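PDB 3NNB: alginate lyase from Bacteroides ovatus, which probably depolymerises the uronic acid polymer alginate, cutting its glycosidic bonds by beta-elimination. Local coordinates for residues P46-K51 with H61-M66; S57-D62 with K141-L146; G102-A107 with Y169-M174; Q201-M206 with V228-Y233. All blocks are in the same frame, centred on the assembly; numbering follows the deposited sequence. Where two conformers were deposited one is given.

In the fold
Contacts 1 and 2 are neighbours, with centres about 7 Å apart, and they share His61 and Asp62. Lys51 NZ of contact 1 also lies 2.9 Å from Lys60 O of contact 2, probably a hydrogen bond. Contact 3 is the most central of the four, its centre about 8 Å from that of the chain. Contact 4 lies about 15 Å from it, centre to centre, and Tyr233 OH packs 3.3 Å from Phe171 CB. Contacts 2 and 4 meet where His145 and Leu146 pack on Trp205, their centres about 17 Å apart. The bound sodium ion is held by Glu182, Ser184 and Phe187, none of which belongs to these segments.

Contact 1: residues P46-K51 with H61-M66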
loop_
_atom_site.group_PDB
_atom_site.type_symbol
_atom_site.label_atom_id
_atom_site.label_comp_id
_atom_site.label_asym_id
_atom_site.label_seq_id
_atom_site.Cartn_x
_atom_site.Cartn_y
_atom_site.Cartn_z
ATOM N N PRO A 46 4.973 1.696 18.690
ATOM C CA PRO A 46 6.396 1.465 18.435
ATOM C C PRO A 46 7.077 2.684 17.795
ATOM O O PRO A 46 6.436 3.674 17.464
ATOM C CB PRO A 46 6.371 0.304 17.445
ATOM C CG PRO A 46 5.173 0.619 16.592
ATOM C CD PRO A 46 4.148 1.201 17.563
ATOM N N SER A 47 8.376 2.569 17.565
ATOM C CA SER A 47 9.146 3.600 16.877
ATOM C C SER A 47 10.388 3.001 16.274
ATOM O O SER A 47 10.772 1.868 16.592
ATOM C CB SER A 47 9.540 4.751 17.799
ATOM O OG SER A 47 10.681 4.430 18.612
ATOM N N VAL A 48 11.046 3.797 15.417
ATOM C CA VAL A 48 12.329 3.406 14.864
ATOM C C VAL A 48 13.444 3.295 15.944
ATOM O O VAL A 48 14.523 2.799 15.654
ATOM C CB VAL A 48 12.806 4.359 13.750
ATOM C CG1 VAL A 48 11.800 4.325 12.555
ATOM C CG2 VAL A 48 13.091 5.815 14.288
HETATM N N MSE A 49 13.186 3.723 17.161
HETATM C CA MSE A 49 14.148 3.550 18.256
HETATM C C MSE A 49 14.149 2.160 18.832
HETATM O O MSE A 49 15.043 1.802 19.634
HETATM C CB MSE A 49 13.900 4.586 19.348
HETATM C CG MSE A 49 13.777 6.014 18.833
HETATM SE SE MSE A 49 15.237 6.647 17.695
HETATM C CE MSE A 49 16.473 7.069 19.183
ATOM N N ASP A 50 13.200 1.317 18.442
ATOM C CA ASP A 50 13.077 0.014 19.083
ATOM C C ASP A 50 14.079 -1.003 18.551
ATOM O O ASP A 50 14.434 -1.949 19.261
ATOM C CB ASP A 50 11.666 -0.550 18.917
ATOM C CG ASP A 50 10.630 0.239 19.665
ATOM O OD1 ASP A 50 10.990 0.964 20.596
ATOM O OD2 ASP A 50 9.439 0.149 19.297
ATOM N N LYS A 51 14.505 -0.841 17.305
ATOM C CA LYS A 51 15.445 -1.779 16.700
ATOM C C LYS A 51 16.756 -1.813 17.505
ATOM O O LYS A 51 17.174 -0.821 18.102
ATOM C CB LYS A 51 15.652 -1.428 15.218
ATOM C CG LYS A 51 16.278 -0.048 14.922
ATOM C CD LYS A 51 16.664 0.107 13.452
ATOM C CE LYS A 51 17.150 1.554 13.146
ATOM N NZ LYS A 51 15.980 2.536 13.247
ATOM N N HIS A 61 17.307 7.358 14.383
ATOM C CA HIS A 61 16.072 7.943 13.850
ATOM C C HIS A 61 15.911 7.708 12.346
ATOM O O HIS A 61 14.844 7.957 11.783
ATOM C CB HIS A 61 16.008 9.436 14.130
ATOM C CG HIS A 61 15.860 9.783 15.566
ATOM N ND1 HIS A 61 14.624 10.026 16.134
ATOM C CD2 HIS A 61 16.785 10.006 16.536
ATOM C CE1 HIS A 61 14.801 10.370 17.405
ATOM N NE2 HIS A 61 16.101 10.350 17.682
ATOM N N ASP A 62 16.974 7.258 11.674
ATOM C CA ASP A 62 16.851 6.805 10.320
ATOM C C ASP A 62 16.204 5.423 10.236
ATOM O O ASP A 62 16.668 4.446 10.844
ATOM C CB ASP A 62 18.203 6.783 9.604
ATOM C CG ASP A 62 18.774 8.182 9.341
ATOM O OD1 ASP A 62 18.050 9.198 9.448
ATOM O OD2 ASP A 62 19.975 8.230 8.982
ATOM N N TYR A 63 15.152 5.353 9.417
ATOM C CA TYR A 63 14.509 4.095 9.092
ATOM C C TYR A 63 15.507 3.115 8.484
ATOM O O TYR A 63 16.280 3.485 7.621
ATOM C CB TYR A 63 13.321 4.314 8.136
ATOM C CG TYR A 63 12.595 3.051 7.732
ATOM C CD1 TYR A 63 11.595 2.497 8.513
ATOM C CD2 TYR A 63 12.921 2.433 6.556
ATOM C CE1 TYR A 63 10.935 1.358 8.117
ATOM C CE2 TYR A 63 12.264 1.269 6.142
ATOM C CZ TYR A 63 11.277 0.739 6.924
ATOM O OH TYR A 63 10.624 -0.409 6.512
HETATM N N MSE A 64 15.455 1.881 8.949
HETATM C CA MSE A 64 16.307 0.826 8.424
HETATM C C MSE A 64 15.487 -0.409 8.308
HETATM O O MSE A 64 14.831 -0.833 9.280
HETATM C CB MSE A 64 17.518 0.581 9.353
HETATM C CG MSE A 64 18.523 -0.391 8.737
HETATM SE SE MSE A 64 19.903 -0.813 10.031
HETATM C CE MSE A 64 20.845 -2.170 8.949
ATOM N N SER A 65 15.550 -1.020 7.132
ATOM C CA SER A 65 14.954 -2.360 6.958
ATOM C C SER A 65 15.882 -3.229 6.122
ATOM O O SER A 65 16.881 -2.734 5.602
ATOM C CB SER A 65 13.589 -2.285 6.258
ATOM O OG SER A 65 13.705 -1.759 4.955
HETATM N N MSE A 66 15.544 -4.511 6.033
HETATM C CA MSE A 66 16.308 -5.497 5.257
HETATM C C MSE A 66 15.500 -5.983 4.061
HETATM O O MSE A 66 14.288 -6.206 4.178
HETATM C CB MSE A 66 16.604 -6.720 6.136
HETATM C CG MSE A 66 17.587 -7.703 5.503
HETATM SE SE MSE A 66 17.686 -9.336 6.591
HETATM C CE MSE A 66 16.299 -10.245 5.724
#
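Lys51 reaches over to residues 61-66 on the buried, tightly held side of this contact. Its NZ donates to Asp62 O at 3.1 Å and to Val48 O of its own loop at 2.8 Å. The amine stands 37° out of the Asp62 carbonyl plane, not on a lone pair. The chain runs extended to CE, and a bend at chi4 (-69°) turns NZ onto these oxygens. Lys60 O and the Asp97 carboxylate also hold the amine, the latter by a salt bridge. The Lys51 and Met64 side chains cross at about a right angle, with Lys51 CE 3.9 Å from Met64 CB. Val48 CG2 presses on His61 CA at 3.7 Å.

The other side is partly exposed and has no hydrogen bond across it. Here the selenomethionine Met49 folds back so that SE sits 3.6 Å from the His61 ring centroid, only 3° off its normal. Its CE lies over the same face, 3.6 Å from His61 NE2. His61 ND1 is held separately, by Lys141 O.

The contact joins two parts of the loop after helix 27-41, the second leading into strand 64-66. Val48 packs on Trp134 of helix 121-136, and Met64 on Thr151 of strand 148-151.

Contact 2: residues S57-D62 with K141-L146; sequences SGDKHD and KMNPHL
Asp62 and Asn143 both carry CG opposite their own carbonyl carbon (chi1 -69° and -64°), and this brings the carboxylate and the amide together. Asn143 ND2 donates to Asp62 OD1 at 2.7 Å. The bond is almost straight, 173° at the hydrogen, and Asp62 OD1 lies in the amide plane of Asn143. Asn143 ND2 meets this oxygen on the anti side, tilted out of the carboxylate plane. His145 NE2 gives Asp62 OD1 a second bond at 2.8 Å, from the opposite face of the carboxylate. The ring stands steeply against the carboxylate, and its NE2 comes from well above that plane. The other oxygen, Asp62 OD2, accepts from Ser57 OG at 2.6 Å. Three donors therefore fix the rotation of this buried carboxylate. With an alanine here, Asn143 ND2 and His145 NE2 would probably lose their common acceptor, and the imidazole would be freer to turn.

Asn143 ND2 also makes a longer, bent bond to Asp59 OD2 at 3.3 Å, from above that carboxylate. Asp59 OD1 accepts from His61 N in an Asx turn. One more bond joins the two backbones, Asn143 N to His61 O at 2.9 Å. The His61 side chain adds another: its ND1 stands 2.7 Å from Lys141 O, which lies in the ring plane and is met on a carbonyl lone pair.

The contact joins the loop before strand 64-66 to the loop before strand 148-151, and these strands pair in parallel. Helix 189-208 lies beside it, with Trp198 against Pro144 and the Trp205 ring meeting that of His145.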
loop_
_atom_site.group_PDB
_atom_site.type_symbol
_atom_site.label_atom_id
_atom_site.label_comp_id
_atom_site.label_asym_id
_atom_site.label_seq_id
_atom_site.Cartn_x
_atom_site.Cartn_y
_atom_site.Cartn_z
ATOM N N SER A 57 24.329 5.597 8.928
ATOM C CA SER A 57 24.362 7.001 9.252
ATOM C C SER A 57 24.733 7.263 10.708
ATOM O O SER A 57 25.086 8.385 11.055
ATOM C CB SER A 57 22.983 7.601 9.045
ATOM O OG SER A 57 22.071 6.960 9.925
ATOM N N GLY A 58 24.599 6.238 11.544
ATOM C CA GLY A 58 24.809 6.350 12.970
ATOM C C GLY A 58 23.653 6.992 13.715
ATOM O O GLY A 58 23.762 7.209 14.928
ATOM N N ASP A 59 22.554 7.264 13.011
ATOM C CA ASP A 59 21.372 7.905 13.592
ATOM C C ASP A 59 20.234 6.901 13.627
ATOM O O ASP A 59 19.730 6.483 12.576
ATOM C CB ASP A 59 20.982 9.137 12.743
ATOM C CG ASP A 59 19.874 9.957 13.355
ATOM O OD1 ASP A 59 19.332 9.585 14.429
ATOM O OD2 ASP A 59 19.580 11.017 12.743
ATOM N N LYS A 60 19.835 6.518 14.842
ATOM C CA LYS A 60 18.778 5.540 15.080
ATOM C C LYS A 60 17.440 6.040 14.528
ATOM O O LYS A 60 16.544 5.257 14.230
ATOM C CB LYS A 60 18.670 5.258 16.594
ATOM C CG LYS A 60 17.597 4.252 17.024
ATOM C CD LYS A 60 18.078 2.827 16.995
ATOM C CE LYS A 60 19.104 2.552 18.059
ATOM N NZ LYS A 60 19.658 1.168 17.908
ATOM N N HIS A 61 17.307 7.358 14.383
ATOM C CA HIS A 61 16.072 7.943 13.850
ATOM C C HIS A 61 15.911 7.708 12.346
ATOM O O HIS A 61 14.844 7.957 11.783
ATOM C CB HIS A 61 16.008 9.436 14.130
ATOM C CG HIS A 61 15.860 9.783 15.566
ATOM N ND1 HIS A 61 14.624 10.026 16.134
ATOM C CD2 HIS A 61 16.785 10.006 16.536
ATOM C CE1 HIS A 61 14.801 10.370 17.405
ATOM N NE2 HIS A 61 16.101 10.350 17.682
ATOM N N ASP A 62 16.974 7.258 11.674
ATOM C CA ASP A 62 16.851 6.805 10.320
ATOM C C ASP A 62 16.204 5.423 10.236
ATOM O O ASP A 62 16.668 4.446 10.844
ATOM C CB ASP A 62 18.203 6.783 9.604
ATOM C CG ASP A 62 18.774 8.182 9.341
ATOM O OD1 ASP A 62 18.050 9.198 9.448
ATOM O OD2 ASP A 62 19.975 8.230 8.982
ATOM N N LYS A 141 11.058 10.040 16.758
ATOM C CA LYS A 141 10.518 10.150 15.411
ATOM C C LYS A 141 11.418 9.566 14.316
ATOM O O LYS A 141 12.644 9.526 14.417
ATOM C CB LYS A 141 10.222 11.583 15.046
ATOM C CG LYS A 141 11.451 12.445 14.909
ATOM C CD LYS A 141 11.066 13.853 14.545
ATOM C CE LYS A 141 12.258 14.768 14.518
ATOM N NZ LYS A 141 11.767 16.182 14.464
HETATM N N MSE A 142 10.748 9.115 13.270
HETATM C CA MSE A 142 11.416 8.647 12.058
HETATM C C MSE A 142 11.751 9.844 11.166
HETATM O O MSE A 142 10.892 10.648 10.871
HETATM C CB MSE A 142 10.541 7.660 11.301
HETATM C CG MSE A 142 11.122 7.207 9.987
HETATM SE SE MSE A 142 9.970 5.981 9.028
HETATM C CE MSE A 142 10.555 6.386 7.226
ATOM N N ASN A 143 13.005 9.956 10.739
ATOM C CA ASN A 143 13.379 10.977 9.745
ATOM C C ASN A 143 12.659 10.747 8.422
ATOM O O ASN A 143 12.415 9.599 8.038
ATOM C CB ASN A 143 14.884 11.059 9.593
ATOM C CG ASN A 143 15.567 11.503 10.853
ATOM O OD1 ASN A 143 15.013 12.295 11.619
ATOM N ND2 ASN A 143 16.788 11.001 11.079
ATOM N N PRO A 144 12.330 11.830 7.700
ATOM C CA PRO A 144 11.515 11.673 6.493
ATOM C C PRO A 144 12.343 11.340 5.232
ATOM O O PRO A 144 12.422 12.138 4.294
ATOM C CB PRO A 144 10.802 13.033 6.373
ATOM C CG PRO A 144 11.768 13.961 6.967
ATOM C CD PRO A 144 12.397 13.246 8.122
ATOM N N HIS A 145 12.923 10.139 5.239
ATOM C CA HIS A 145 13.663 9.583 4.104
ATOM C C HIS A 145 13.844 8.091 4.305
ATOM O O HIS A 145 13.691 7.580 5.400
ATOM C CB HIS A 145 15.028 10.236 3.949
ATOM C CG HIS A 145 15.987 9.898 5.041
ATOM N ND1 HIS A 145 16.779 8.758 5.016
ATOM C CD2 HIS A 145 16.283 10.542 6.190
ATOM C CE1 HIS A 145 17.523 8.730 6.101
ATOM N NE2 HIS A 145 17.233 9.789 6.834
ATOM N N LEU A 146 14.168 7.397 3.219
ATOM C CA LEU A 146 14.398 5.961 3.251
ATOM C C LEU A 146 15.766 5.637 2.606
ATOM O O LEU A 146 15.921 4.660 1.887
ATOM C CB LEU A 146 13.231 5.211 2.563
ATOM C CG LEU A 146 11.971 5.087 3.449
ATOM C CD1 LEU A 146 11.108 6.316 3.216
ATOM C CD2 LEU A 146 11.189 3.843 3.132
#

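Contact 3: residues G102-A107 with Y169-M174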
loop_
_atom_site.group_PDB
_atom_site.type_symbol
_atom_site.label_atom_id
_atom_site.label_comp_id
_atom_site.label_asym_id
_atom_site.label_seq_id
_atom_site.Cartn_x
_atom_site.Cartn_y
_atom_site.Cartn_z
ATOM N N GLY A 102 4.810 -1.260 9.869
ATOM C CA GLY A 102 3.573 -1.918 9.476
ATOM C C GLY A 102 2.533 -1.880 10.586
ATOM O O GLY A 102 1.354 -1.627 10.334
ATOM N N ASP A 103 2.955 -2.217 11.800
ATOM C CA ASP A 103 2.024 -2.263 12.941
ATOM C C ASP A 103 1.428 -0.874 13.167
ATOM O O ASP A 103 0.230 -0.740 13.442
ATOM C CB ASP A 103 2.728 -2.673 14.230
ATOM C CG ASP A 103 3.034 -4.159 14.293
ATOM O OD1 ASP A 103 2.482 -4.946 13.511
ATOM O OD2 ASP A 103 3.861 -4.487 15.156
HETATM N N MSE A 104 2.286 0.150 13.096
HETATM C CA MSE A 104 1.868 1.545 13.292
HETATM C C MSE A 104 0.875 1.969 12.225
HETATM O O MSE A 104 -0.207 2.477 12.513
HETATM C CB MSE A 104 3.107 2.460 13.316
HETATM C CG MSE A 104 2.839 3.986 13.548
HETATM SE SE MSE A 104 2.163 4.904 11.991
HETATM C CE MSE A 104 3.637 4.571 10.782
ATOM N N SER A 105 1.239 1.741 10.969
ATOM C CA SER A 105 0.402 2.146 9.851
ATOM C C SER A 105 -0.974 1.461 9.884
ATOM O O SER A 105 -2.037 2.081 9.674
ATOM C CB SER A 105 1.146 1.824 8.548
ATOM O OG SER A 105 0.337 2.098 7.435
ATOM N N LYS A 106 -0.963 0.165 10.143
ATOM C CA LYS A 106 -2.204 -0.594 10.270
ATOM C C LYS A 106 -3.053 -0.085 11.418
ATOM O O LYS A 106 -4.271 0.033 11.301
ATOM C CB LYS A 106 -1.930 -2.074 10.425
ATOM C CG LYS A 106 -1.414 -2.687 9.166
ATOM C CD LYS A 106 -1.304 -4.219 9.309
ATOM C CE LYS A 106 0.027 -4.676 9.815
ATOM N NZ LYS A 106 0.241 -6.108 9.427
ATOM N N ALA A 107 -2.412 0.217 12.536
ATOM C CA ALA A 107 -3.141 0.719 13.725
ATOM C C ALA A 107 -3.788 2.074 13.472
ATOM O O ALA A 107 -4.933 2.308 13.843
ATOM C CB ALA A 107 -2.191 0.783 14.961
ATOM N N TYR A 169 4.396 1.892 1.309
ATOM C CA TYR A 169 3.261 2.020 0.390
ATOM C C TYR A 169 1.914 2.198 1.153
ATOM O O TYR A 169 1.042 2.935 0.686
ATOM C CB TYR A 169 3.160 0.834 -0.550
ATOM C CG TYR A 169 2.116 1.052 -1.637
ATOM C CD1 TYR A 169 2.464 1.692 -2.815
ATOM C CD2 TYR A 169 0.784 0.674 -1.457
ATOM C CE1 TYR A 169 1.525 1.940 -3.795
ATOM C CE2 TYR A 169 -0.163 0.912 -2.438
ATOM C CZ TYR A 169 0.226 1.553 -3.608
ATOM O OH TYR A 169 -0.744 1.809 -4.584
ATOM N N SER A 170 1.757 1.533 2.297
ATOM C CA SER A 170 0.544 1.672 3.109
ATOM C C SER A 170 0.265 3.102 3.618
ATOM O O SER A 170 -0.868 3.392 4.030
ATOM C CB SER A 170 0.519 0.691 4.288
ATOM O OG SER A 170 1.489 1.023 5.243
ATOM N N PHE A 171 1.250 4.009 3.537
ATOM C CA PHE A 171 0.996 5.392 3.891
ATOM C C PHE A 171 -0.043 6.020 2.957
ATOM O O PHE A 171 -0.726 6.985 3.323
ATOM C CB PHE A 171 2.285 6.210 3.880
ATOM C CG PHE A 171 3.210 5.960 5.033
ATOM C CD1 PHE A 171 2.984 4.997 6.019
ATOM C CD2 PHE A 171 4.379 6.701 5.104
ATOM C CE1 PHE A 171 3.896 4.832 7.083
ATOM C CE2 PHE A 171 5.261 6.525 6.146
ATOM C CZ PHE A 171 5.015 5.589 7.136
ATOM N N THR A 172 -0.191 5.470 1.757
ATOM C CA THR A 172 -1.212 5.962 0.817
ATOM C C THR A 172 -2.604 5.859 1.429
ATOM O O THR A 172 -3.396 6.820 1.384
ATOM C CB THR A 172 -1.140 5.260 -0.544
ATOM O OG1 THR A 172 -1.347 3.849 -0.389
ATOM C CG2 THR A 172 0.196 5.628 -1.278
ATOM N N GLU A 173 -2.888 4.724 2.046
ATOM C CA GLU A 173 -4.126 4.475 2.734
ATOM C C GLU A 173 -4.193 5.174 4.098
ATOM O O GLU A 173 -5.215 5.750 4.455
ATOM C CB GLU A 173 -4.313 2.950 2.913
ATOM C CG GLU A 173 -5.566 2.577 3.579
ATOM C CD GLU A 173 -5.837 1.057 3.580
ATOM O OE1 GLU A 173 -4.918 0.305 3.227
ATOM O OE2 GLU A 173 -6.961 0.679 4.017
HETATM N N MSE A 174 -3.088 5.129 4.856
HETATM C CA MSE A 174 -3.018 5.825 6.131
HETATM C C MSE A 174 -3.415 7.300 6.041
HETATM O O MSE A 174 -4.081 7.823 6.913
HETATM C CB MSE A 174 -1.613 5.701 6.711
HETATM C CG MSE A 174 -1.562 6.102 8.153
HETATM SE SE MSE A 174 0.234 6.205 8.878
HETATM C CE MSE A 174 0.745 7.785 7.955
HETATM O O HOH W 1 -2.235 1.892 6.312
#
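Ser105 and Ser170 meet hydroxyl to hydroxyl, and Met104 meets Phe171 and Met174 beside them. Ser105 holds OG trans to its backbone N (chi1 175°), which sends the hydroxyl across to the other segment. Its OG lies 2.7 Å from Ser170 OG in a hydrogen bond. A water links Ser105 OG, at 2.8 Å, to the backbone of Ser170, donating to Ser170 O at 3.1 Å.

The apolar half is built round the Phe171 ring. Met104 is a selenomethionine bent at chi2 and chi3. Its side chain and that of Phe171 cross at about a right angle, and Met104 CE comes to Phe171 CE1 at 3.7 Å, neither squarely over the face nor at the edge. Met174, also selenomethionine, bends at chi3 (72°) so that its CE lies over one face of the ring, offset toward the rim. Met104 and Met174 cross nearly perpendicular, with Met104 SE and Met174 SE 3.9 Å apart. Ser105 OG stands near the ring plane, 4.2 Å from Phe171 CD1, so the hydroxyl borders the aromatic edge. Met174 CB is equally near this hydroxyl.

The contact ties helix 98-118 to the N-terminal part of helix 171-180. Met104 and Met174 also pack on Phe135 of helix 121-136, and Phe171 packs on Tyr233 of helix 221-236.

The chemistry is thus divided. Large, polarisable apolar groups fill one half, while the buried Ser105 hydroxyl in the other is satisfied by a second hydroxyl and a water. No charged group takes part across the two segments.

Contact 4: residues Q201-M206 with V228-Y233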
loop_
_atom_site.group_PDB
_atom_site.type_symbol
_atom_site.label_atom_id
_atom_site.label_comp_id
_atom_site.label_asym_id
_atom_site.label_seq_id
_atom_site.Cartn_x
_atom_site.Cartn_y
_atom_site.Cartn_z
ATOM N N GLN A 201 8.626 16.905 3.432
ATOM C CA GLN A 201 10.020 16.537 3.448
ATOM C C GLN A 201 10.297 15.221 2.766
ATOM O O GLN A 201 11.250 15.072 2.013
ATOM C CB GLN A 201 10.570 16.539 4.841
ATOM C CG GLN A 201 10.710 17.923 5.408
ATOM C CD GLN A 201 11.269 17.863 6.829
ATOM O OE1 GLN A 201 10.543 17.640 7.769
ATOM N NE2 GLN A 201 12.559 18.035 6.962
ATOM N N LEU A 202 9.444 14.241 2.992
ATOM C CA LEU A 202 9.569 12.982 2.262
ATOM C C LEU A 202 9.498 13.166 0.748
ATOM O O LEU A 202 10.303 12.603 0.024
ATOM C CB LEU A 202 8.488 11.999 2.722
ATOM C CG LEU A 202 8.524 10.636 2.029
ATOM C CD1 LEU A 202 9.830 9.838 2.349
ATOM C CD2 LEU A 202 7.281 9.808 2.291
ATOM N N VAL A 203 8.521 13.928 0.272
ATOM C CA VAL A 203 8.373 14.224 -1.155
ATOM C C VAL A 203 9.598 14.944 -1.736
ATOM O O VAL A 203 10.081 14.542 -2.817
ATOM C CB VAL A 203 7.064 14.974 -1.495
ATOM C CG1 VAL A 203 7.102 15.448 -3.023
ATOM C CG2 VAL A 203 5.815 14.054 -1.203
ATOM N N GLU A 204 10.142 15.896 -0.991
ATOM C CA GLU A 204 11.406 16.527 -1.366
ATOM C C GLU A 204 12.528 15.506 -1.511
ATOM O O GLU A 204 13.300 15.570 -2.460
ATOM C CB GLU A 204 11.794 17.598 -0.348
ATOM C CG GLU A 204 10.926 18.838 -0.491
ATOM C CD GLU A 204 11.198 19.887 0.560
ATOM O OE1 GLU A 204 11.824 19.603 1.584
ATOM O OE2 GLU A 204 10.742 21.012 0.330
ATOM N N TRP A 205 12.628 14.580 -0.558
ATOM C CA TRP A 205 13.629 13.549 -0.641
ATOM C C TRP A 205 13.364 12.649 -1.848
ATOM O O TRP A 205 14.315 12.250 -2.546
ATOM C CB TRP A 205 13.638 12.742 0.668
ATOM C CG TRP A 205 14.610 11.634 0.666
ATOM C CD1 TRP A 205 15.958 11.726 0.891
ATOM C CD2 TRP A 205 14.342 10.267 0.366
ATOM N NE1 TRP A 205 16.539 10.481 0.773
ATOM C CE2 TRP A 205 15.580 9.569 0.436
ATOM C CE3 TRP A 205 13.193 9.558 0.002
ATOM C CZ2 TRP A 205 15.678 8.214 0.162
ATOM C CZ3 TRP A 205 13.296 8.212 -0.241
ATOM C CH2 TRP A 205 14.539 7.551 -0.169
HETATM N N MSE A 206 12.105 12.267 -2.079
HETATM C CA MSE A 206 11.764 11.367 -3.199
HETATM C C MSE A 206 12.164 11.971 -4.554
HETATM O O MSE A 206 12.585 11.257 -5.460
HETATM C CB MSE A 206 10.283 11.060 -3.216
HETATM C CG MSE A 206 9.888 10.106 -2.108
HETATM SE SE MSE A 206 7.956 9.902 -1.965
HETATM C CE MSE A 206 7.634 8.927 -3.576
ATOM N N VAL A 228 2.410 6.077 -7.728
ATOM C CA VAL A 228 1.219 6.167 -6.870
ATOM C C VAL A 228 1.514 6.886 -5.553
ATOM O O VAL A 228 0.762 7.765 -5.125
ATOM C CB VAL A 228 0.559 4.774 -6.588
ATOM C CG1 VAL A 228 -0.731 4.938 -5.806
ATOM C CG2 VAL A 228 0.281 4.047 -7.904
ATOM N N GLN A 229 2.622 6.511 -4.928
ATOM C CA GLN A 229 2.972 7.096 -3.643
ATOM C C GLN A 229 3.302 8.572 -3.848
ATOM O O GLN A 229 2.821 9.412 -3.110
ATOM C CB GLN A 229 4.213 6.386 -3.070
ATOM C CG GLN A 229 4.022 4.929 -2.704
ATOM C CD GLN A 229 5.132 4.442 -1.777
ATOM O OE1 GLN A 229 5.193 4.856 -0.610
ATOM N NE2 GLN A 229 5.996 3.528 -2.275
ATOM N N LEU A 230 4.097 8.901 -4.872
ATOM C CA LEU A 230 4.431 10.321 -5.110
ATOM C C LEU A 230 3.141 11.153 -5.285
ATOM O O LEU A 230 2.989 12.255 -4.726
ATOM C CB LEU A 230 5.352 10.470 -6.319
ATOM C CG LEU A 230 5.892 11.894 -6.549
ATOM C CD1 LEU A 230 6.924 12.250 -5.469
ATOM C CD2 LEU A 230 6.506 11.976 -7.977
ATOM N N THR A 231 2.195 10.591 -6.028
ATOM C CA THR A 231 0.929 11.282 -6.335
ATOM C C THR A 231 0.133 11.507 -5.052
ATOM O O THR A 231 -0.318 12.618 -4.772
ATOM C CB THR A 231 0.138 10.527 -7.363
ATOM O OG1 THR A 231 0.908 10.419 -8.566
ATOM C CG2 THR A 231 -1.186 11.270 -7.703
ATOM N N ALA A 232 -0.037 10.442 -4.262
ATOM C CA ALA A 232 -0.797 10.551 -3.029
ATOM C C ALA A 232 -0.141 11.542 -2.046
ATOM O O ALA A 232 -0.851 12.330 -1.392
ATOM C CB ALA A 232 -0.892 9.180 -2.356
ATOM N N TYR A 233 1.188 11.488 -1.904
ATOM C CA TYR A 233 1.875 12.349 -0.913
ATOM C C TYR A 233 1.866 13.795 -1.410
ATOM O O TYR A 233 1.701 14.720 -0.612
ATOM C CB TYR A 233 3.283 11.867 -0.595
ATOM C CG TYR A 233 3.313 10.410 -0.177
ATOM C CD1 TYR A 233 2.206 9.790 0.320
ATOM C CD2 TYR A 233 4.468 9.633 -0.343
ATOM C CE1 TYR A 233 2.228 8.409 0.649
ATOM C CE2 TYR A 233 4.513 8.328 0.011
ATOM C CZ TYR A 233 3.385 7.686 0.478
ATOM O OH TYR A 233 3.402 6.328 0.740
#
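Tyr233, which Leu202, Val203 and Met206 all touch, donates its OH to Gln229 OE1 at 2.7 Å. Gln229 lies one turn earlier in the same helix, and the hydroxyl meets its OE1 in the carbonyl plane, on a lone pair. Gln229 O also sits 3.1 Å above the plane of the Tyr233 ring, offset toward its rim. The amide is held at its other end too, for Gln229 NE2 bonds Met165 O.

Across the contact everything is apolar packing. Val203 CG2 is pressed against Tyr233 CB at 3.4 Å, the tightest approach. The other branch, Val203 CG1, crosses to Leu230 CD1 at 4.0 Å. Met206, a selenomethionine, meets the Tyr233 ring at its edge, with SE 85° off the ring normal and 3.9 Å from Tyr233 CD2. This is a Met-aromatic contact. A bend at chi3 (70°) carries Met206 CE past the ring to the helix backbone, 3.8 Å from Leu230 N. Leu202 CD2 comes obliquely to the same ring, 3.9 Å from Tyr233 CD2. A serine in place of Tyr233 would probably leave Gln229 OE1 without its donor and open a gap beside Leu202 and Met206.

The segments of helices 189-208 and 221-236 run roughly antiparallel, at 142° between their directions, with axes 10.3 Å apart. The Phe199 ring also meets that of Tyr233, and Thr172 and Ile175 of helix 171-180 pack on it. Such pairing of antiparallel helices is consistent with the alpha/alpha barrel of alginate lyases in the six-hairpin clan.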